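Pyridoxamine 5-phosphate-dependent dehydrase (Escherichia coli, PDB 3B8X) catalyses the pyridoxal-phosphate-dependent removal of the C3'-hydroxyl from GDP-4-keto-6-deoxymannose, a step in making the O-antigen sugar L-colitose. Local coordinates at residues 279-282 against 283-287; 382-385 against 386-390; 356-359 against 360-364; 265-268 against 269-273; 272-275 against 276-280. The protein carries 1 engineered substitution. One frame throughout, in Å; residues are numbered along the deposited sequence. Where two conformers were deposited one is given.

Interaction 1: residues 279-282 against 283-287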
loop_
_atom_site.group_PDB
_atom_site.type_symbol
_atom_site.label_atom_id
_atom_site.label_comp_id
_atom_site.label_asym_id
_atom_site.label_seq_id
_atom_site.Cartn_x
_atom_site.Cartn_y
_atom_site.Cartn_z
ATOM N N ALA B 279 9.371 -22.476 23.238
ATOM C CA ALA B 279 7.978 -22.852 23.483
ATOM C C ALA B 279 7.940 -24.082 24.379
ATOM O O ALA B 279 7.054 -24.233 25.200
ATOM C CB ALA B 279 7.242 -23.103 22.161
ATOM N N GLU B 280 8.915 -24.962 24.216
ATOM C CA GLU B 280 8.931 -26.169 25.009
ATOM C C GLU B 280 9.125 -25.862 26.478
ATOM O O GLU B 280 8.419 -26.383 27.338
ATOM C CB GLU B 280 10.049 -27.073 24.522
ATOM C CG GLU B 280 10.433 -28.182 25.466
ATOM C CD GLU B 280 11.646 -28.900 24.927
ATOM O OE1 GLU B 280 12.779 -28.394 25.088
ATOM O OE2 GLU B 280 11.445 -29.934 24.265
ATOM N N TYR B 281 10.073 -24.987 26.765
ATOM C CA TYR B 281 10.343 -24.585 28.136
ATOM C C TYR B 281 9.143 -23.832 28.737
ATOM O O TYR B 281 8.675 -24.084 29.857
ATOM C CB TYR B 281 11.585 -23.695 28.106
ATOM C CG TYR B 281 12.115 -23.416 29.476
ATOM C CD1 TYR B 281 12.630 -24.457 30.233
ATOM C CD2 TYR B 281 12.027 -22.142 30.053
ATOM C CE1 TYR B 281 13.116 -24.243 31.499
ATOM C CE2 TYR B 281 12.482 -21.925 31.322
ATOM C CZ TYR B 281 13.039 -22.989 32.045
ATOM O OH TYR B 281 13.539 -22.788 33.323
ATOM N N PHE B 282 8.617 -22.912 27.943
ATOM C CA PHE B 282 7.432 -22.142 28.352
ATOM C C PHE B 282 6.281 -23.081 28.791
ATOM O O PHE B 282 5.707 -22.933 29.886
ATOM C CB PHE B 282 6.963 -21.287 27.152
ATOM C CG PHE B 282 5.635 -20.594 27.376
ATOM C CD1 PHE B 282 5.537 -19.538 28.281
ATOM C CD2 PHE B 282 4.494 -21.031 26.712
ATOM C CE1 PHE B 282 4.292 -18.901 28.521
ATOM C CE2 PHE B 282 3.248 -20.433 26.937
ATOM C CZ PHE B 282 3.138 -19.377 27.857
ATOM N N LEU B 283 5.959 -24.053 27.928
ATOM C CA LEU B 283 4.881 -24.986 28.208
ATOM C C LEU B 283 5.204 -25.789 29.465
ATOM O O LEU B 283 4.338 -26.029 30.314
ATOM C CB LEU B 283 4.627 -25.925 27.021
ATOM C CG LEU B 283 3.997 -25.219 25.801
ATOM C CD1 LEU B 283 3.838 -26.126 24.567
ATOM C CD2 LEU B 283 2.679 -24.436 26.125
ATOM N N ASP B 284 6.453 -26.203 29.589
ATOM C CA ASP B 284 6.820 -26.996 30.745
ATOM C C ASP B 284 6.683 -26.111 31.979
ATOM O O ASP B 284 6.235 -26.528 33.048
ATOM C CB ASP B 284 8.246 -27.503 30.601
ATOM C CG ASP B 284 8.855 -27.894 31.922
ATOM O OD1 ASP B 284 8.230 -28.709 32.642
ATOM O OD2 ASP B 284 9.948 -27.386 32.252
ATOM N N LYS B 285 7.017 -24.844 31.828
ATOM C CA LYS B 285 6.893 -23.963 32.974
ATOM C C LYS B 285 5.494 -23.481 33.397
ATOM O O LYS B 285 5.280 -23.088 34.559
ATOM C CB LYS B 285 7.807 -22.760 32.762
ATOM C CG LYS B 285 9.239 -23.116 32.914
ATOM C CD LYS B 285 9.731 -22.301 34.073
ATOM C CE LYS B 285 10.377 -23.153 35.124
ATOM N NZ LYS B 285 10.916 -22.211 36.136
ATOM N N PHE B 286 4.578 -23.401 32.435
ATOM C CA PHE B 286 3.239 -22.908 32.701
ATOM C C PHE B 286 2.167 -23.985 32.549
ATOM O O PHE B 286 0.970 -23.676 32.562
ATOM C CB PHE B 286 2.945 -21.765 31.719
ATOM C CG PHE B 286 3.615 -20.468 32.083
ATOM C CD1 PHE B 286 4.895 -20.196 31.633
ATOM C CD2 PHE B 286 2.979 -19.545 32.902
ATOM C CE1 PHE B 286 5.508 -19.007 31.963
ATOM C CE2 PHE B 286 3.615 -18.361 33.267
ATOM C CZ PHE B 286 4.870 -18.096 32.788
ATOM N N LYS B 287 2.580 -25.234 32.359
ATOM C CA LYS B 287 1.584 -26.273 32.109
ATOM C C LYS B 287 0.462 -26.473 33.124
ATOM O O LYS B 287 -0.705 -26.670 32.745
ATOM C CB LYS B 287 2.136 -27.548 31.458
ATOM C CG LYS B 287 2.691 -28.567 32.425
ATOM C CD LYS B 287 4.209 -28.690 32.270
ATOM C CE LYS B 287 4.806 -29.705 33.250
ATOM N NZ LYS B 287 5.999 -29.237 34.046
#
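The last turns of the long helix 255-286 bring two aromatic side chains, Phe-282 and Phe-286, together one turn apart on its buried side. Their rings meet obliquely, planes at 35°, with Phe-282 CE1 3.4 Å from Phe-286 CD1. The Phe-286 ring also turns its edge, in plane, to Phe-282 O, the carbonyl that accepts from Phe-286 N at 2.8 Å. Phe-306 stacks on Phe-282, while Phe-308 meets both rings; flat, wholly apolar rings suit this cluster of aromatic side chains. On another side of the helix Lys-285 runs alongside Tyr-281, its CG 4.0 Å from the ring centroid and over one face. Bends at chi2 and chi3 lead the lysine chain along the ring, so that CE lies 3.7 Å from Tyr-281 OH. That hydroxyl is hydrogen-bonded to Asp-383 of helix 379-388, to which Lys-285 NZ makes a long, weak ion pair. Apolar flanks and polar ends thus meet at one carboxylate, whose charge the ammonium probably helps to balance.

Interaction 2: residues 382-385 against 386-390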
loop_
_atom_site.group_PDB
_atom_site.type_symbol
_atom_site.label_atom_id
_atom_site.label_comp_id
_atom_site.label_asym_id
_atom_site.label_seq_id
_atom_site.Cartn_x
_atom_site.Cartn_y
_atom_site.Cartn_z
ATOM N N ILE B 382 11.727 -16.471 30.619
ATOM C CA ILE B 382 10.539 -17.289 30.922
ATOM C C ILE B 382 10.438 -17.629 32.406
ATOM O O ILE B 382 9.342 -17.733 32.981
ATOM C CB ILE B 382 10.532 -18.580 30.075
ATOM C CG1 ILE B 382 10.049 -18.256 28.665
ATOM C CG2 ILE B 382 9.563 -19.622 30.643
ATOM C CD1 ILE B 382 10.483 -19.313 27.631
ATOM N N ASP B 383 11.587 -17.882 33.021
ATOM C CA ASP B 383 11.604 -18.172 34.459
ATOM C C ASP B 383 11.024 -16.935 35.127
ATOM O O ASP B 383 10.297 -16.964 36.135
ATOM C CB ASP B 383 13.055 -18.236 34.959
ATOM C CG ASP B 383 13.792 -19.515 34.553
ATOM O OD1 ASP B 383 13.141 -20.556 34.334
ATOM O OD2 ASP B 383 15.045 -19.481 34.491
ATOM N N TYR B 384 11.486 -15.811 34.626
ATOM C CA TYR B 384 11.119 -14.540 35.212
ATOM C C TYR B 384 9.614 -14.374 35.076
ATOM O O TYR B 384 8.896 -14.059 36.038
ATOM C CB TYR B 384 11.897 -13.428 34.473
ATOM C CG TYR B 384 11.705 -12.023 34.995
ATOM C CD1 TYR B 384 11.767 -11.733 36.363
ATOM C CD2 TYR B 384 11.451 -10.968 34.110
ATOM C CE1 TYR B 384 11.579 -10.411 36.836
ATOM C CE2 TYR B 384 11.259 -9.662 34.567
ATOM C CZ TYR B 384 11.320 -9.383 35.932
ATOM O OH TYR B 384 11.128 -8.085 36.390
ATOM N N LEU B 385 9.136 -14.592 33.857
ATOM C CA LEU B 385 7.716 -14.458 33.559
ATOM C C LEU B 385 6.879 -15.342 34.487
ATOM O O LEU B 385 5.889 -14.868 35.072
ATOM C CB LEU B 385 7.491 -14.798 32.096
ATOM C CG LEU B 385 6.069 -14.994 31.583
ATOM C CD1 LEU B 385 5.463 -13.641 31.297
ATOM C CD2 LEU B 385 6.253 -15.736 30.280
ATOM N N ARG B 386 7.348 -16.579 34.699
ATOM C CA ARG B 386 6.699 -17.525 35.621
ATOM C C ARG B 386 6.661 -17.065 37.095
ATOM O O ARG B 386 5.664 -17.286 37.803
ATOM C CB ARG B 386 7.250 -18.938 35.433
ATOM C CG ARG B 386 6.511 -20.052 36.175
ATOM C CD ARG B 386 5.098 -20.296 35.692
ATOM N NE ARG B 386 4.356 -21.226 36.558
ATOM C CZ ARG B 386 3.746 -20.888 37.698
ATOM N NH1 ARG B 386 3.833 -19.669 38.212
ATOM N NH2 ARG B 386 3.069 -21.796 38.370
ATOM N N GLU B 387 7.711 -16.372 37.540
ATOM C CA GLU B 387 7.770 -15.802 38.879
ATOM C C GLU B 387 6.819 -14.604 38.986
ATOM O O GLU B 387 6.169 -14.380 39.980
ATOM C CB GLU B 387 9.189 -15.319 39.171
ATOM C CG GLU B 387 9.339 -14.644 40.522
ATOM C CD GLU B 387 9.220 -15.637 41.660
ATOM O OE1 GLU B 387 9.419 -16.842 41.401
ATOM O OE2 GLU B 387 8.920 -15.222 42.802
ATOM N N VAL B 388 6.747 -13.802 37.943
ATOM C CA VAL B 388 5.857 -12.635 37.945
ATOM C C VAL B 388 4.369 -13.033 37.954
ATOM O O VAL B 388 3.544 -12.407 38.624
ATOM C CB VAL B 388 6.117 -11.797 36.681
ATOM C CG1 VAL B 388 5.189 -10.615 36.576
ATOM C CG2 VAL B 388 7.579 -11.374 36.616
ATOM N N LEU B 389 4.021 -14.046 37.169
ATOM C CA LEU B 389 2.649 -14.528 37.070
ATOM C C LEU B 389 2.452 -15.707 38.030
ATOM O O LEU B 389 2.062 -16.807 37.643
ATOM C CB LEU B 389 2.386 -14.964 35.637
ATOM C CG LEU B 389 2.542 -13.789 34.670
ATOM C CD1 LEU B 389 2.615 -14.312 33.246
ATOM C CD2 LEU B 389 1.345 -12.858 34.789
ATOM N N LYS B 390 2.772 -15.467 39.285
ATOM C CA LYS B 390 2.658 -16.486 40.296
ATOM C C LYS B 390 1.332 -16.296 41.065
ATOM O O LYS B 390 0.827 -15.152 40.986
ATOM C CB LYS B 390 3.860 -16.421 41.252
ATOM C CG LYS B 390 4.438 -17.798 41.563
ATOM C CD LYS B 390 3.494 -18.553 42.501
ATOM C CE LYS B 390 3.869 -20.033 42.693
ATOM N NZ LYS B 390 3.016 -20.735 43.720
ATOM O OXT LYS B 390 0.889 -17.279 41.662
#
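Residues 382-388 are regular helix, and four successive i to i+4 bonds tie the two segments together before Leu-389 leaves helical geometry at phi -95°, psi 55°. The last of these bonds, Leu-389 N to Leu-385 O at 2.9 Å, still holds that residue to the final turn. Tyr-384 and Val-388 meet on one side: Val-388 CG2 sits above the centre of the tyrosine ring, 4.2 Å from its centroid and 11° off the normal. Placed anti to the carbonyl carbon and beside the backbone N, CG2 also comes 3.0 Å from Tyr-384 O, a tight approach. The phenol beyond bonds to Ala-328 O, so the ring is held at its far end while a methyl covers one face. Elsewhere Leu-385 CD1 and Leu-389 CD1 touch at 3.5 Å, and both leucines pack on Phe-308 of strand 305-310. Branched aliphatic residues pack here against helix 318-328 and the sheet without needing polar partners; the tyrosine adds a directed hydrogen bond.

Interaction 3: residues 356-359 against 360-364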
loop_
_atom_site.group_PDB
_atom_site.type_symbol
_atom_site.label_atom_id
_atom_site.label_comp_id
_atom_site.label_asym_id
_atom_site.label_seq_id
_atom_site.Cartn_x
_atom_site.Cartn_y
_atom_site.Cartn_z
ATOM N N ASN B 356 -24.022 -18.003 15.005
ATOM C CA ASN B 356 -24.300 -18.476 16.344
ATOM C C ASN B 356 -23.920 -17.407 17.320
ATOM O O ASN B 356 -24.645 -16.436 17.517
ATOM C CB ASN B 356 -23.468 -19.739 16.573
ATOM C CG ASN B 356 -23.695 -20.342 17.923
ATOM O OD1 ASN B 356 -24.732 -20.137 18.549
ATOM N ND2 ASN B 356 -22.725 -21.113 18.376
ATOM N N ASN B 357 -22.756 -17.569 17.920
ATOM C CA ASN B 357 -22.281 -16.536 18.806
ATOM C C ASN B 357 -20.739 -16.568 18.812
ATOM O O ASN B 357 -20.126 -17.506 18.329
ATOM C CB ASN B 357 -22.822 -16.780 20.219
ATOM C CG ASN B 357 -22.264 -18.049 20.835
ATOM O OD1 ASN B 357 -21.058 -18.171 21.032
ATOM N ND2 ASN B 357 -23.132 -19.020 21.092
ATOM N N VAL B 358 -20.134 -15.574 19.438
ATOM C CA VAL B 358 -18.695 -15.583 19.569
ATOM C C VAL B 358 -18.367 -15.418 21.039
ATOM O O VAL B 358 -17.615 -14.537 21.440
ATOM C CB VAL B 358 -18.073 -14.460 18.731
ATOM C CG1 VAL B 358 -18.227 -14.829 17.242
ATOM C CG2 VAL B 358 -18.759 -13.117 19.077
ATOM N N ASP B 359 -18.976 -16.250 21.867
ATOM C CA ASP B 359 -18.698 -16.168 23.308
ATOM C C ASP B 359 -17.225 -16.391 23.660
ATOM O O ASP B 359 -16.678 -15.775 24.566
ATOM C CB ASP B 359 -19.519 -17.229 24.032
ATOM C CG ASP B 359 -21.022 -16.930 24.030
ATOM O OD1 ASP B 359 -21.479 -15.883 23.516
ATOM O OD2 ASP B 359 -21.766 -17.765 24.573
ATOM N N ASN B 360 -16.594 -17.323 22.969
ATOM C CA ASN B 360 -15.205 -17.607 23.254
ATOM C C ASN B 360 -14.361 -16.407 22.919
ATOM O O ASN B 360 -13.458 -16.081 23.664
ATOM C CB ASN B 360 -14.712 -18.751 22.399
ATOM C CG ASN B 360 -15.189 -20.077 22.881
ATOM O OD1 ASN B 360 -15.623 -20.222 24.013
ATOM N ND2 ASN B 360 -15.098 -21.068 22.033
ATOM N N ALA B 361 -14.623 -15.798 21.767
ATOM C CA ALA B 361 -13.886 -14.619 21.309
ATOM C C ALA B 361 -14.104 -13.524 22.355
ATOM O O ALA B 361 -13.173 -12.792 22.706
ATOM C CB ALA B 361 -14.393 -14.174 19.909
ATOM N N GLU B 362 -15.314 -13.453 22.906
ATOM C CA GLU B 362 -15.591 -12.471 23.947
ATOM C C GLU B 362 -14.795 -12.757 25.212
ATOM O O GLU B 362 -14.236 -11.843 25.836
ATOM C CB GLU B 362 -17.064 -12.469 24.318
ATOM C CG GLU B 362 -17.895 -11.648 23.391
ATOM C CD GLU B 362 -19.375 -11.998 23.428
ATOM O OE1 GLU B 362 -19.859 -12.661 24.372
ATOM O OE2 GLU B 362 -20.076 -11.584 22.488
ATOM N N TYR B 363 -14.767 -14.020 25.616
ATOM C CA TYR B 363 -14.044 -14.376 26.830
ATOM C C TYR B 363 -12.546 -14.059 26.655
ATOM O O TYR B 363 -11.869 -13.592 27.574
ATOM C CB TYR B 363 -14.254 -15.853 27.184
ATOM C CG TYR B 363 -13.599 -16.224 28.486
ATOM C CD1 TYR B 363 -14.286 -16.078 29.679
ATOM C CD2 TYR B 363 -12.262 -16.599 28.545
ATOM C CE1 TYR B 363 -13.698 -16.376 30.892
ATOM C CE2 TYR B 363 -11.642 -16.887 29.795
ATOM C CZ TYR B 363 -12.402 -16.830 30.956
ATOM O OH TYR B 363 -11.857 -17.058 32.206
ATOM N N LEU B 364 -12.034 -14.332 25.462
ATOM C CA LEU B 364 -10.624 -14.064 25.179
ATOM C C LEU B 364 -10.409 -12.556 25.225
ATOM O O LEU B 364 -9.395 -12.054 25.716
ATOM C CB LEU B 364 -10.281 -14.587 23.783
ATOM C CG LEU B 364 -8.918 -14.231 23.188
ATOM C CD1 LEU B 364 -8.487 -15.392 22.306
ATOM C CD2 LEU B 364 -9.044 -12.947 22.292
HETATM O O HOH W 1 -21.317 -13.701 21.401
#
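Val-358 O accepts from Glu-362 N at 2.9 Å, the first i to i+4 bond of helix 359-367, whose N-cap position is held by Val-358. Asp-359 O follows with Tyr-363 N. Between the side chains, Val-358 CB meets Ala-361 CB at 3.9 Å, an ordinary apolar contact to which alanine brings just its methyl. The acidic groups of Asp-359 and Glu-362 come close, OD1 to OE1 3.7 Å, with carboxylate planes 34° apart. Their like charges are probably eased by the positive end of the helix dipole and by a water that donates to Asp-359 OD1 and to Glu-362 OE2. Valine cannot cap with its side chain, so other residues serve the first amides. Asn-357 OD1 takes Asp-359 N in an Asx turn at 3.0 Å, and the carboxylate of Asp-108, from the loop after strand 103-107, receives the N-H groups of Asn-360 and Ala-361. Asn-360 ND2 adds a bond to Ile-109 O, and Tyr-363, with CG anti to the backbone N (chi1 -176°), sends its hydroxyl to Ile-310 O. The bridging water is itself held by Val-358 N, which donates to it at 3.0 Å.

Interaction 4: residues 265-268 against 269-273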
loop_
_atom_site.group_PDB
_atom_site.type_symbol
_atom_site.label_atom_id
_atom_site.label_comp_id
_atom_site.label_asym_id
_atom_site.label_seq_id
_atom_site.Cartn_x
_atom_site.Cartn_y
_atom_site.Cartn_z
ATOM N N LEU B 265 15.668 -15.570 5.009
ATOM C CA LEU B 265 15.203 -16.903 4.659
ATOM C C LEU B 265 16.269 -17.944 5.028
ATOM O O LEU B 265 15.947 -19.058 5.417
ATOM C CB LEU B 265 14.822 -17.018 3.172
ATOM C CG LEU B 265 13.561 -16.237 2.730
ATOM C CD1 LEU B 265 13.195 -16.387 1.280
ATOM C CD2 LEU B 265 12.332 -16.655 3.508
ATOM N N LYS B 266 17.542 -17.592 4.917
ATOM C CA LYS B 266 18.518 -18.592 5.279
ATOM C C LYS B 266 18.527 -18.863 6.764
ATOM O O LYS B 266 18.821 -19.983 7.197
ATOM C CB LYS B 266 19.895 -18.188 4.819
ATOM C CG LYS B 266 19.900 -17.738 3.385
ATOM C CD LYS B 266 21.226 -17.105 3.078
ATOM C CE LYS B 266 21.579 -17.250 1.626
ATOM N NZ LYS B 266 22.843 -16.561 1.287
ATOM N N LYS B 267 18.192 -17.855 7.562
ATOM C CA LYS B 267 18.244 -18.052 9.003
ATOM C C LYS B 267 16.961 -18.658 9.561
ATOM O O LYS B 267 16.941 -19.178 10.677
ATOM C CB LYS B 267 18.485 -16.707 9.701
ATOM C CG LYS B 267 19.955 -16.217 9.689
ATOM C CD LYS B 267 20.030 -14.710 9.863
ATOM C CE LYS B 267 21.457 -14.146 9.871
ATOM N NZ LYS B 267 21.492 -13.083 8.912
ATOM N N LEU B 268 15.879 -18.538 8.801
ATOM C CA LEU B 268 14.574 -18.995 9.282
ATOM C C LEU B 268 14.493 -20.326 10.042
ATOM O O LEU B 268 13.846 -20.443 11.089
ATOM C CB LEU B 268 13.549 -18.929 8.152
ATOM C CG LEU B 268 12.140 -19.359 8.511
ATOM C CD1 LEU B 268 11.534 -18.287 9.357
ATOM C CD2 LEU B 268 11.388 -19.536 7.216
ATOM N N PRO B 269 15.111 -21.357 9.476
ATOM C CA PRO B 269 15.017 -22.684 10.081
ATOM C C PRO B 269 15.536 -22.643 11.514
ATOM O O PRO B 269 14.964 -23.223 12.439
ATOM C CB PRO B 269 15.905 -23.561 9.166
ATOM C CG PRO B 269 15.858 -22.837 7.799
ATOM C CD PRO B 269 15.924 -21.363 8.239
ATOM N N ARG B 270 16.645 -21.955 11.695
ATOM C CA ARG B 270 17.216 -21.829 13.015
ATOM C C ARG B 270 16.300 -20.951 13.863
ATOM O O ARG B 270 16.080 -21.168 15.049
ATOM C CB ARG B 270 18.584 -21.189 12.883
ATOM C CG ARG B 270 19.461 -21.442 14.094
ATOM C CD ARG B 270 20.846 -20.811 13.994
ATOM N NE ARG B 270 20.929 -19.584 13.190
ATOM C CZ ARG B 270 20.848 -18.355 13.694
ATOM N NH1 ARG B 270 20.628 -18.205 15.001
ATOM N NH2 ARG B 270 20.970 -17.282 12.900
ATOM N N PHE B 271 15.753 -19.914 13.266
ATOM C CA PHE B 271 14.892 -19.076 14.054
ATOM C C PHE B 271 13.734 -19.968 14.521
ATOM O O PHE B 271 13.306 -19.869 15.670
ATOM C CB PHE B 271 14.296 -17.962 13.166
ATOM C CG PHE B 271 15.255 -16.829 12.848
ATOM C CD1 PHE B 271 16.492 -16.744 13.446
ATOM C CD2 PHE B 271 14.871 -15.817 11.973
ATOM C CE1 PHE B 271 17.348 -15.672 13.149
ATOM C CE2 PHE B 271 15.699 -14.735 11.710
ATOM C CZ PHE B 271 16.951 -14.662 12.296
ATOM N N ILE B 272 13.204 -20.826 13.650
ATOM C CA ILE B 272 12.041 -21.605 14.073
ATOM C C ILE B 272 12.435 -22.592 15.193
ATOM O O ILE B 272 11.704 -22.860 16.186
ATOM C CB ILE B 272 11.316 -22.347 12.895
ATOM C CG1 ILE B 272 10.506 -21.419 11.999
ATOM C CG2 ILE B 272 10.386 -23.412 13.441
ATOM C CD1 ILE B 272 10.507 -19.971 12.353
ATOM N N SER B 273 13.611 -23.172 15.036
ATOM C CA SER B 273 14.126 -24.102 16.033
ATOM C C SER B 273 14.187 -23.475 17.435
ATOM O O SER B 273 13.715 -24.079 18.446
ATOM C CB SER B 273 15.523 -24.555 15.615
ATOM O OG SER B 273 15.959 -25.642 16.399
HETATM O O HOH W 2 19.125 -21.249 9.342
#
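Leu-268 O receives Ile-272 N at 2.7 Å, and the two side chains run side by side, with CD1 of Leu-268 3.6 Å from CD1 of Ile-272. One residue earlier, Lys-267 O takes Phe-271 N at 2.9 Å and lies over a face of the Phe-271 ring. Lys-267 CB covers that ring too, 3.9 Å from its centroid and 20° off the normal. The phenylalanine reaches back beneath the lysine because its CG stands beside the backbone N, chi1 -77°. This is a proline kink within helix 255-286: Pro-269 has no N-H to offer Leu-265 O, and its CD presses against Leu-268 CB at 3.4 Å, closer than usual. At the kink a water donates to Lys-266 O and weakly accepts from Arg-270 N. Leu-265 and Leu-268 pack on Tyr-39, Phe-43 and Phe-47 of helix 34-47, where apolar chains fit. The long lysine instead carries its NZ to salt bridges with Glu-17 and Asp-14, while Arg-270 NH2 packs 3.5 Å from Lys-267 CG.

Interaction 5: residues 272-275 against 276-280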
loop_
_atom_site.group_PDB
_atom_site.type_symbol
_atom_site.label_atom_id
_atom_site.label_comp_id
_atom_site.label_asym_id
_atom_site.label_seq_id
_atom_site.Cartn_x
_atom_site.Cartn_y
_atom_site.Cartn_z
ATOM N N ILE B 272 13.204 -20.826 13.650
ATOM C CA ILE B 272 12.041 -21.605 14.073
ATOM C C ILE B 272 12.435 -22.592 15.193
ATOM O O ILE B 272 11.704 -22.860 16.186
ATOM C CB ILE B 272 11.316 -22.347 12.895
ATOM C CG1 ILE B 272 10.506 -21.419 11.999
ATOM C CG2 ILE B 272 10.386 -23.412 13.441
ATOM C CD1 ILE B 272 10.507 -19.971 12.353
ATOM N N SER B 273 13.611 -23.172 15.036
ATOM C CA SER B 273 14.126 -24.102 16.033
ATOM C C SER B 273 14.187 -23.475 17.435
ATOM O O SER B 273 13.715 -24.079 18.446
ATOM C CB SER B 273 15.523 -24.555 15.615
ATOM O OG SER B 273 15.959 -25.642 16.399
ATOM N N VAL B 274 14.806 -22.281 17.500
ATOM C CA VAL B 274 14.980 -21.573 18.777
ATOM C C VAL B 274 13.630 -21.251 19.389
ATOM O O VAL B 274 13.394 -21.448 20.590
ATOM C CB VAL B 274 15.807 -20.305 18.634
ATOM C CG1 VAL B 274 15.945 -19.624 19.983
ATOM C CG2 VAL B 274 17.186 -20.646 18.116
ATOM N N ARG B 275 12.754 -20.698 18.555
ATOM C CA ARG B 275 11.414 -20.342 18.993
ATOM C C ARG B 275 10.667 -21.560 19.523
ATOM O O ARG B 275 9.976 -21.468 20.531
ATOM C CB ARG B 275 10.617 -19.767 17.836
ATOM C CG ARG B 275 10.980 -18.343 17.490
ATOM C CD ARG B 275 10.047 -17.892 16.409
ATOM N NE ARG B 275 10.232 -16.482 16.129
ATOM C CZ ARG B 275 9.430 -15.544 16.593
ATOM N NH1 ARG B 275 8.374 -15.859 17.345
ATOM N NH2 ARG B 275 9.722 -14.290 16.324
ATOM N N ARG B 276 10.726 -22.683 18.817
ATOM C CA ARG B 276 10.060 -23.885 19.356
ATOM C C ARG B 276 10.721 -24.392 20.647
ATOM O O ARG B 276 10.037 -24.869 21.561
ATOM C CB ARG B 276 9.872 -25.011 18.308
ATOM C CG ARG B 276 8.839 -24.648 17.233
ATOM C CD ARG B 276 8.927 -25.537 15.968
ATOM N NE ARG B 276 8.683 -26.909 16.373
ATOM C CZ ARG B 276 7.538 -27.332 16.899
ATOM N NH1 ARG B 276 6.509 -26.501 17.046
ATOM N NH2 ARG B 276 7.430 -28.591 17.289
ATOM N N LYS B 277 12.043 -24.278 20.777
ATOM C CA LYS B 277 12.618 -24.744 22.051
ATOM C C LYS B 277 12.153 -23.807 23.159
ATOM O O LYS B 277 11.881 -24.231 24.276
ATOM C CB LYS B 277 14.136 -24.795 22.019
ATOM C CG LYS B 277 14.707 -25.579 23.174
ATOM C CD LYS B 277 15.750 -26.583 22.723
ATOM C CE LYS B 277 16.357 -27.301 23.932
ATOM N NZ LYS B 277 17.710 -26.790 24.336
ATOM N N ASN B 278 11.963 -22.542 22.816
ATOM C CA ASN B 278 11.517 -21.617 23.848
ATOM C C ASN B 278 10.132 -22.058 24.234
ATOM O O ASN B 278 9.750 -21.985 25.388
ATOM C CB ASN B 278 11.424 -20.180 23.317
ATOM C CG ASN B 278 12.775 -19.491 23.245
ATOM O OD1 ASN B 278 13.699 -19.801 24.002
ATOM N ND2 ASN B 278 12.892 -18.532 22.330
ATOM N N ALA B 279 9.371 -22.476 23.238
ATOM C CA ALA B 279 7.978 -22.852 23.483
ATOM C C ALA B 279 7.940 -24.082 24.379
ATOM O O ALA B 279 7.054 -24.233 25.200
ATOM C CB ALA B 279 7.242 -23.103 22.161
ATOM N N GLU B 280 8.915 -24.962 24.216
ATOM C CA GLU B 280 8.931 -26.169 25.009
ATOM C C GLU B 280 9.125 -25.862 26.478
ATOM O O GLU B 280 8.419 -26.383 27.338
ATOM C CB GLU B 280 10.049 -27.073 24.522
ATOM C CG GLU B 280 10.433 -28.182 25.466
ATOM C CD GLU B 280 11.646 -28.900 24.927
ATOM O OE1 GLU B 280 12.779 -28.394 25.088
ATOM O OE2 GLU B 280 11.445 -29.934 24.265
HETATM O O HOH W 3 15.203 -21.759 22.570
#
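Val-274 O is shared by two donors: Asn-278 N at 2.9 Å and a water at 2.7 Å. The same water gives a weak bond to Asn-278 OD1, thus linking the carbonyl to the amide one turn on. Asn-278 lies alongside Val-274, with ND2 4.0 Å from CG1; its CG, beside the backbone N at chi1 -79°, directs the amide to partners beyond the helix. There OD1 also accepts from Leu-378 N, while ND2 donates to Ile-376 O and Asn-373 OD1, so both ends of this buried amide are satisfied. Asparagine suits the place, being short and having both a donor and an acceptor. Arg-275 O takes Ala-279 N at 3.0 Å and also Asn-373 ND2, so Asn-373, a sodium-site residue, uses both ends of its amide on this helix. The arginine chain, extended from CG to NE, carries NH1 to the carbonyls of Trp-303 and Phe-304. Arg-276 follows a different path: its CD rests on Ile-272 CG2 at 3.6 Å, and the bend at chi3 turns the guanidinium to Ser-301 O and a salt bridge with Glu-297. Asn-278, Arg-275 and Arg-276 thus bond the helix to carbonyls, an amide N-H and side chains around it.

In the fold
Interactions 4, 5 and 1 follow one another along helix 255-286: 4 and 5 share Ile-272 and Ser-273, 5 and 1 share Ala-279 and Glu-280, and neighbouring centres lie 11 and 10 Å apart. Interaction 2, on helix 379-388, packs against the last turns of this helix, with Phe-286 CZ 3.4 Å from Arg-386 CA and Ile-382 CD1 3.6 Å from Asn-278 O. Interaction 3 stands apart, its centre about 35 Å from that of interaction 4 and on the opposite side of the chain's centre. Interaction 5 lies nearest the bound ligands: the Arg-275 side chain is about 4 Å from a sodium ion and about 10 Å from the cofactor-sugar adduct, too far to touch it.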